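Local structure of Mono(ADP-ribosyl)transferase SpvB (Salmonella typhimurium, 2GWM) at residues 155-165 and 190-199. The protein probably transfers ADP-ribose from NAD(+) onto an arginine of host actin, as the C-terminal toxin domain of a Salmonella virulence protein, blocking filament assembly. Numbering follows the deposited sequence.
Sequences TKLKIESIVNC and IKRIINMRVL
With chi1 at -176°, Arg197 carries CG away from its own N and then bends about CG-CD, while Glu160 sets CG beside its own N (chi1 -64°) and runs out extended; the two meet beside a classic beta bulge, of which Glu160 is part, between the antiparallel strands 155-164 and 192-198. The guanidinium grips the carboxylate side-on: Arg197 NE reaches Glu160 OE2 at 2.8 Å, with that oxygen in the guanidinium plane, and Arg197 NH2 takes Glu160 OE1 at 2.9 Å, more tilted. The two planes stand 51° apart, so the fork is twisted rather than flat. A second salt bridge to Glu129 holds Arg197 NH1, which should help fix the group's rotation.

The bulge itself is closed by one carbonyl. Asn195 O accepts from Glu160 N at 2.9 Å and from Ser161 N at 3.2 Å, and the register slips by one residue there. Regular pairing resumes on both flanks, Lys158 with Arg197 and Val163 with Ile193, each joined by two backbone bonds. These strands lie inside the mixed five-stranded sheet of the ADP-ribosyltransferase core, between strands 103-106 and 122-127.

Leu157, Ile159, Ile162, Ile194, Met196 and Val198 form an apolar patch on the face opposite the salt bridge, and Met196 lies about 8 Å, side chain to side chain, from Arg81, a predicted active-site residue. Leu157 CD2 leans on Val198 CG2 at 3.6 Å. Ile159 and Met196 run side by side, and their ends press tightly, Ile159 CD1 against Met196 CE at 3.4 Å, closer than usual carbon-carbon contact. Farther along that face, Arg192 is anchored by Asp86 and Thr122, and a water accepts from Arg192 NE and donates to Asn164 OD1 at 2.6 Å.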
ATOM      1  N   THR A 155      -1.706  -7.877  -4.359  1.00 19.42           N
ATOM      2  CA  THR A 155      -1.166  -7.347  -5.629  1.00 19.80           C
ATOM      3  C   THR A 155       0.105  -8.078  -6.004  1.00 18.78           C
ATOM      4  O   THR A 155       0.988  -8.252  -5.186  1.00 20.51           O
ATOM      5  CB  THR A 155      -0.864  -5.851  -5.523  1.00 19.41           C
ATOM      6  OG1 THR A 155      -1.993  -5.102  -5.033  1.00 22.30           O
ATOM      7  CG2 THR A 155      -0.493  -5.285  -6.855  1.00 19.99           C
ATOM      8  N   LYS A 156       0.181  -8.507  -7.258  1.00 19.76           N
ATOM      9  CA  LYS A 156       1.365  -9.133  -7.802  1.00 20.34           C
ATOM     10  C   LYS A 156       2.126  -8.106  -8.654  1.00 21.26           C
ATOM     11  O   LYS A 156       1.563  -7.466  -9.519  1.00 22.55           O
ATOM     12  CB  LYS A 156       0.991 -10.286  -8.689  1.00 20.06           C
ATOM     13  CG  LYS A 156       2.085 -11.249  -8.976  1.00 25.13           C
ATOM     14  CD  LYS A 156       1.571 -12.389  -9.815  1.00 26.43           C
ATOM     15  CE  LYS A 156       0.733 -13.403  -9.062  1.00 28.84           C
ATOM     16  NZ  LYS A 156       0.184 -14.508  -9.999  1.00 27.05           N
ATOM     17  N   LEU A 157       3.404  -8.032  -8.390  1.00 23.02           N
ATOM     18  CA  LEU A 157       4.267  -7.158  -9.154  1.00 24.49           C
ATOM     19  C   LEU A 157       5.547  -7.793  -9.588  1.00 23.96           C
ATOM     20  O   LEU A 157       6.173  -8.566  -8.878  1.00 27.80           O
ATOM     21  CB  LEU A 157       4.647  -5.996  -8.337  1.00 26.48           C
ATOM     22  CG  LEU A 157       3.490  -5.240  -7.660  1.00 27.31           C
ATOM     23  CD1 LEU A 157       3.521  -5.685  -6.292  1.00 26.73           C
ATOM     24  CD2 LEU A 157       3.644  -3.762  -7.737  1.00 26.12           C
ATOM     25  N   LYS A 158       5.937  -7.373 -10.756  1.00 23.86           N
ATOM     26  CA  LYS A 158       7.200  -7.806 -11.363  1.00 21.52           C
ATOM     27  C   LYS A 158       8.257  -6.712 -11.220  1.00 20.99           C
ATOM     28  O   LYS A 158       7.976  -5.547 -11.441  1.00 20.65           O
ATOM     29  CB  LYS A 158       6.986  -8.083 -12.825  1.00 21.52           C
ATOM     30  CG  LYS A 158       8.232  -8.509 -13.439  1.00 22.83           C
ATOM     31  CD  LYS A 158       8.096  -8.786 -14.886  1.00 24.68           C
ATOM     32  CE  LYS A 158       9.396  -9.460 -15.400  1.00 26.90           C
ATOM     33  NZ  LYS A 158       9.336  -9.873 -16.827  1.00 27.96           N
ATOM     34  N   ILE A 159       9.450  -7.128 -10.800  1.00 21.11           N
ATOM     35  CA  ILE A 159      10.612  -6.240 -10.681  1.00 20.15           C
ATOM     36  C   ILE A 159      11.240  -6.212 -12.032  1.00 21.35           C
ATOM     37  O   ILE A 159      11.811  -7.229 -12.489  1.00 21.76           O
ATOM     38  CB  ILE A 159      11.641  -6.824  -9.677  1.00 21.23           C
ATOM     39  CG1 ILE A 159      11.009  -7.141  -8.299  1.00 22.49           C
ATOM     40  CG2 ILE A 159      12.835  -5.909  -9.569  1.00 20.93           C
ATOM     41  CD1 ILE A 159      10.282  -6.041  -7.708  1.00 24.54           C
ATOM     42  N   GLU A 160      11.163  -5.059 -12.701  1.00 21.10           N
ATOM     43  CA  GLU A 160      11.687  -4.952 -14.062  1.00 21.03           C
ATOM     44  C   GLU A 160      13.129  -4.422 -14.117  1.00 20.69           C
ATOM     45  O   GLU A 160      13.962  -4.956 -14.840  1.00 22.73           O
ATOM     46  CB  GLU A 160      10.716  -4.091 -14.870  1.00 20.45           C
ATOM     47  CG  GLU A 160       9.368  -4.752 -15.003  1.00 27.25           C
ATOM     48  CD  GLU A 160       8.496  -4.138 -16.067  1.00 23.92           C
ATOM     49  OE1 GLU A 160       8.460  -2.868 -16.169  1.00 35.63           O
ATOM     50  OE2 GLU A 160       7.820  -4.928 -16.751  1.00 36.60           O
ATOM     51  N   SER A 161      13.428  -3.365 -13.378  1.00 20.44           N
ATOM     52  CA  SER A 161      14.808  -2.903 -13.256  1.00 21.25           C
ATOM     53  C   SER A 161      15.033  -2.145 -11.974  1.00 21.15           C
ATOM     54  O   SER A 161      14.087  -1.633 -11.368  1.00 21.13           O
ATOM     55  CB  SER A 161      15.185  -2.022 -14.441  1.00 21.01           C
ATOM     56  OG  SER A 161      14.427  -0.846 -14.568  1.00 22.19           O
ATOM     57  N   ILE A 162      16.306  -2.078 -11.582  1.00 20.67           N
ATOM     58  CA  ILE A 162      16.734  -1.385 -10.395  1.00 20.54           C
ATOM     59  C   ILE A 162      17.789  -0.391 -10.849  1.00 20.54           C
ATOM     60  O   ILE A 162      18.690  -0.766 -11.641  1.00 22.93           O
ATOM     61  CB  ILE A 162      17.302  -2.320  -9.287  1.00 21.29           C
ATOM     62  CG1 ILE A 162      16.285  -3.416  -8.892  1.00 23.05           C
ATOM     63  CG2 ILE A 162      17.723  -1.468  -8.069  1.00 23.38           C
ATOM     64  CD1 ILE A 162      16.407  -4.707  -9.573  1.00 24.57           C
ATOM     65  N   VAL A 163      17.655   0.859 -10.418  1.00 19.60           N
ATOM     66  CA  VAL A 163      18.581   1.918 -10.793  1.00 20.14           C
ATOM     67  C   VAL A 163      19.128   2.470  -9.509  1.00 19.23           C
ATOM     68  O   VAL A 163      18.407   3.195  -8.805  1.00 19.43           O
ATOM     69  CB  VAL A 163      17.816   3.030 -11.539  1.00 22.29           C
ATOM     70  CG1 VAL A 163      18.730   3.951 -12.140  1.00 23.95           C
ATOM     71  CG2 VAL A 163      16.874   2.373 -12.642  1.00 24.62           C
ATOM     72  N   ASN A 164      20.402   2.152  -9.195  1.00 19.49           N
ATOM     73  CA  ASN A 164      21.069   2.653  -8.016  1.00 19.35           C
ATOM     74  C   ASN A 164      21.505   4.091  -8.153  1.00 19.76           C
ATOM     75  O   ASN A 164      21.792   4.595  -9.248  1.00 19.56           O
ATOM     76  CB  ASN A 164      22.237   1.783  -7.679  1.00 21.21           C
ATOM     77  CG  ASN A 164      21.826   0.409  -7.252  1.00 24.08           C
ATOM     78  OD1 ASN A 164      20.770   0.203  -6.721  1.00 27.42           O
ATOM     79  ND2 ASN A 164      22.721  -0.536  -7.412  1.00 30.81           N
ATOM     80  N   CYS A 165      21.570   4.762  -7.014  1.00 18.52           N
ATOM     81  CA  CYS A 165      22.041   6.095  -6.960  1.00 19.62           C
ATOM     82  C   CYS A 165      23.454   6.254  -7.575  1.00 18.54           C
ATOM     83  O   CYS A 165      24.231   5.296  -7.573  1.00 19.94           O
ATOM     84  CB  CYS A 165      21.961   6.668  -5.535  1.00 19.37           C
ATOM     85  SG  CYS A 165      22.868   5.799  -4.303  1.00 20.85           S
ATOM     86  N   ILE A 190      18.118   9.110  -1.317  1.00 16.65           N
ATOM     87  CA  ILE A 190      17.636   8.046  -2.164  1.00 17.25           C
ATOM     88  C   ILE A 190      18.749   7.131  -2.574  1.00 17.37           C
ATOM     89  O   ILE A 190      19.762   7.607  -3.141  1.00 18.19           O
ATOM     90  CB  ILE A 190      16.881   8.580  -3.401  1.00 17.78           C
ATOM     91  CG1 ILE A 190      15.699   9.468  -2.959  1.00 17.50           C
ATOM     92  CG2 ILE A 190      16.410   7.470  -4.314  1.00 18.82           C
ATOM     93  CD1 ILE A 190      15.105  10.218  -4.091  1.00 19.66           C
ATOM     94  N   LYS A 191      18.542   5.834  -2.354  1.00 17.85           N
ATOM     95  CA  LYS A 191      19.514   4.841  -2.712  1.00 18.02           C
ATOM     96  C   LYS A 191      19.224   4.151  -4.031  1.00 19.08           C
ATOM     97  O   LYS A 191      20.122   3.754  -4.772  1.00 19.95           O
ATOM     98  CB  LYS A 191      19.602   3.786  -1.623  1.00 20.19           C
ATOM     99  CG  LYS A 191      20.711   2.785  -1.825  1.00 23.64           C
ATOM    100  CD  LYS A 191      21.320   2.479  -0.445  1.00 31.46           C
ATOM    101  CE  LYS A 191      22.681   1.862  -0.553  1.00 35.97           C
ATOM    102  NZ  LYS A 191      22.570   0.443  -0.957  1.00 42.00           N
ATOM    103  N   ARG A 192      17.952   4.049  -4.386  1.00 18.71           N
ATOM    104  CA  ARG A 192      17.576   3.326  -5.571  1.00 19.34           C
ATOM    105  C   ARG A 192      16.177   3.683  -6.015  1.00 18.66           C
ATOM    106  O   ARG A 192      15.320   4.116  -5.224  1.00 18.40           O
ATOM    107  CB  ARG A 192      17.679   1.830  -5.308  1.00 18.64           C
ATOM    108  CG  ARG A 192      16.568   1.391  -4.359  1.00 20.75           C
ATOM    109  CD  ARG A 192      16.710  -0.066  -3.968  1.00 22.93           C
ATOM    110  NE  ARG A 192      17.913  -0.414  -3.207  1.00 22.36           N
ATOM    111  CZ  ARG A 192      18.102  -0.175  -1.911  1.00 23.31           C
ATOM    112  NH1 ARG A 192      17.193   0.509  -1.232  1.00 22.84           N
ATOM    113  NH2 ARG A 192      19.233  -0.572  -1.293  1.00 22.27           N
ATOM    114  N   ILE A 193      15.971   3.517  -7.300  1.00 18.04           N
ATOM    115  CA  ILE A 193      14.676   3.436  -7.937  1.00 18.62           C
ATOM    116  C   ILE A 193      14.462   2.021  -8.365  1.00 19.95           C
ATOM    117  O   ILE A 193      15.330   1.404  -8.953  1.00 19.78           O
ATOM    118  CB  ILE A 193      14.561   4.419  -9.181  1.00 19.44           C
ATOM    119  CG1 ILE A 193      14.841   5.859  -8.780  1.00 20.63           C
ATOM    120  CG2 ILE A 193      13.209   4.234  -9.921  1.00 20.53           C
ATOM    121  CD1 ILE A 193      15.205   6.708  -9.986  1.00 21.84           C
ATOM    122  N   ILE A 194      13.242   1.530  -8.115  1.00 19.08           N
ATOM    123  CA  ILE A 194      12.862   0.223  -8.573  1.00 18.89           C
ATOM    124  C   ILE A 194      11.684   0.442  -9.480  1.00 19.42           C
ATOM    125  O   ILE A 194      10.651   0.940  -9.078  1.00 19.92           O
ATOM    126  CB  ILE A 194      12.488  -0.745  -7.471  1.00 19.65           C
ATOM    127  CG1 ILE A 194      13.602  -0.852  -6.456  1.00 19.81           C
ATOM    128  CG2 ILE A 194      12.187  -2.115  -8.089  1.00 20.12           C
ATOM    129  CD1 ILE A 194      13.299  -1.784  -5.302  1.00 22.10           C
ATOM    130  N   ASN A 195      11.855   0.028 -10.741  1.00 19.33           N
ATOM    131  CA  ASN A 195      10.816   0.051 -11.774  1.00 18.87           C
ATOM    132  C   ASN A 195      10.113  -1.298 -11.719  1.00 19.15           C
ATOM    133  O   ASN A 195      10.734  -2.344 -11.917  1.00 18.76           O
ATOM    134  CB  ASN A 195      11.428   0.311 -13.152  1.00 18.91           C
ATOM    135  CG  ASN A 195      12.135   1.620 -13.223  1.00 21.22           C
ATOM    136  OD1 ASN A 195      13.384   1.685 -13.492  1.00 23.89           O
ATOM    137  ND2 ASN A 195      11.375   2.675 -13.065  1.00 17.74           N
ATOM    138  N   MET A 196       8.819  -1.246 -11.482  1.00 20.03           N
ATOM    139  CA  MET A 196       7.977  -2.418 -11.241  1.00 21.35           C
ATOM    140  C   MET A 196       6.771  -2.372 -12.132  1.00 20.52           C
ATOM    141  O   MET A 196       6.396  -1.315 -12.635  1.00 19.98           O
ATOM    142  CB  MET A 196       7.386  -2.402  -9.805  1.00 22.42           C
ATOM    143  CG  MET A 196       8.346  -2.314  -8.768  1.00 26.27           C
ATOM    144  SD  MET A 196       7.521  -2.490  -7.221  1.00 28.44           S
ATOM    145  CE  MET A 196       8.727  -3.374  -6.367  1.00 32.35           C
ATOM    146  N   ARG A 197       6.070  -3.515 -12.242  1.00 19.51           N
ATOM    147  CA  ARG A 197       4.841  -3.572 -13.007  1.00 20.95           C
ATOM    148  C   ARG A 197       3.833  -4.435 -12.280  1.00 20.06           C
ATOM    149  O   ARG A 197       4.177  -5.545 -11.859  1.00 21.91           O
ATOM    150  CB  ARG A 197       5.086  -4.155 -14.392  1.00 20.17           C
ATOM    151  CG  ARG A 197       3.883  -4.152 -15.289  1.00 22.84           C
ATOM    152  CD  ARG A 197       4.227  -4.517 -16.749  1.00 24.43           C
ATOM    153  NE  ARG A 197       5.311  -3.717 -17.237  1.00 29.25           N
ATOM    154  CZ  ARG A 197       5.219  -2.483 -17.698  1.00 23.10           C
ATOM    155  NH1 ARG A 197       4.050  -1.897 -17.879  1.00 30.85           N
ATOM    156  NH2 ARG A 197       6.350  -1.841 -17.933  1.00 33.62           N
ATOM    157  N   VAL A 198       2.622  -3.923 -12.094  1.00 18.70           N
ATOM    158  CA  VAL A 198       1.543  -4.772 -11.522  1.00 19.13           C
ATOM    159  C   VAL A 198       1.092  -5.776 -12.578  1.00 19.65           C
ATOM    160  O   VAL A 198       0.851  -5.395 -13.713  1.00 20.85           O
ATOM    161  CB  VAL A 198       0.384  -3.912 -11.001  1.00 19.14           C
ATOM    162  CG1 VAL A 198      -0.804  -4.811 -10.591  1.00 20.04           C
ATOM    163  CG2 VAL A 198       0.816  -3.096  -9.813  1.00 21.57           C
ATOM    164  N   LEU A 199       1.045  -7.071 -12.232  1.00 21.01           N
ATOM    165  CA  LEU A 199       0.495  -8.106 -13.089  1.00 20.55           C
ATOM    166  C   LEU A 199      -0.963  -8.347 -12.760  1.00 21.06           C
ATOM    167  O   LEU A 199      -1.245  -8.828 -11.677  1.00 22.74           O
ATOM    168  CB  LEU A 199       1.295  -9.423 -12.952  1.00 21.32           C
ATOM    169  CG  LEU A 199       2.801  -9.288 -13.160  1.00 21.87           C
ATOM    170  CD1 LEU A 199       3.603 -10.566 -12.847  1.00 20.18           C
ATOM    171  CD2 LEU A 199       3.081  -8.893 -14.600  1.00 26.31           C
TER
HETATM  172  O   HOH W   1      -2.020  -8.285  -9.091  1.00 24.79           O
HETATM  173  O   HOH W   2      19.824  -1.584  -5.035  1.00 29.57           O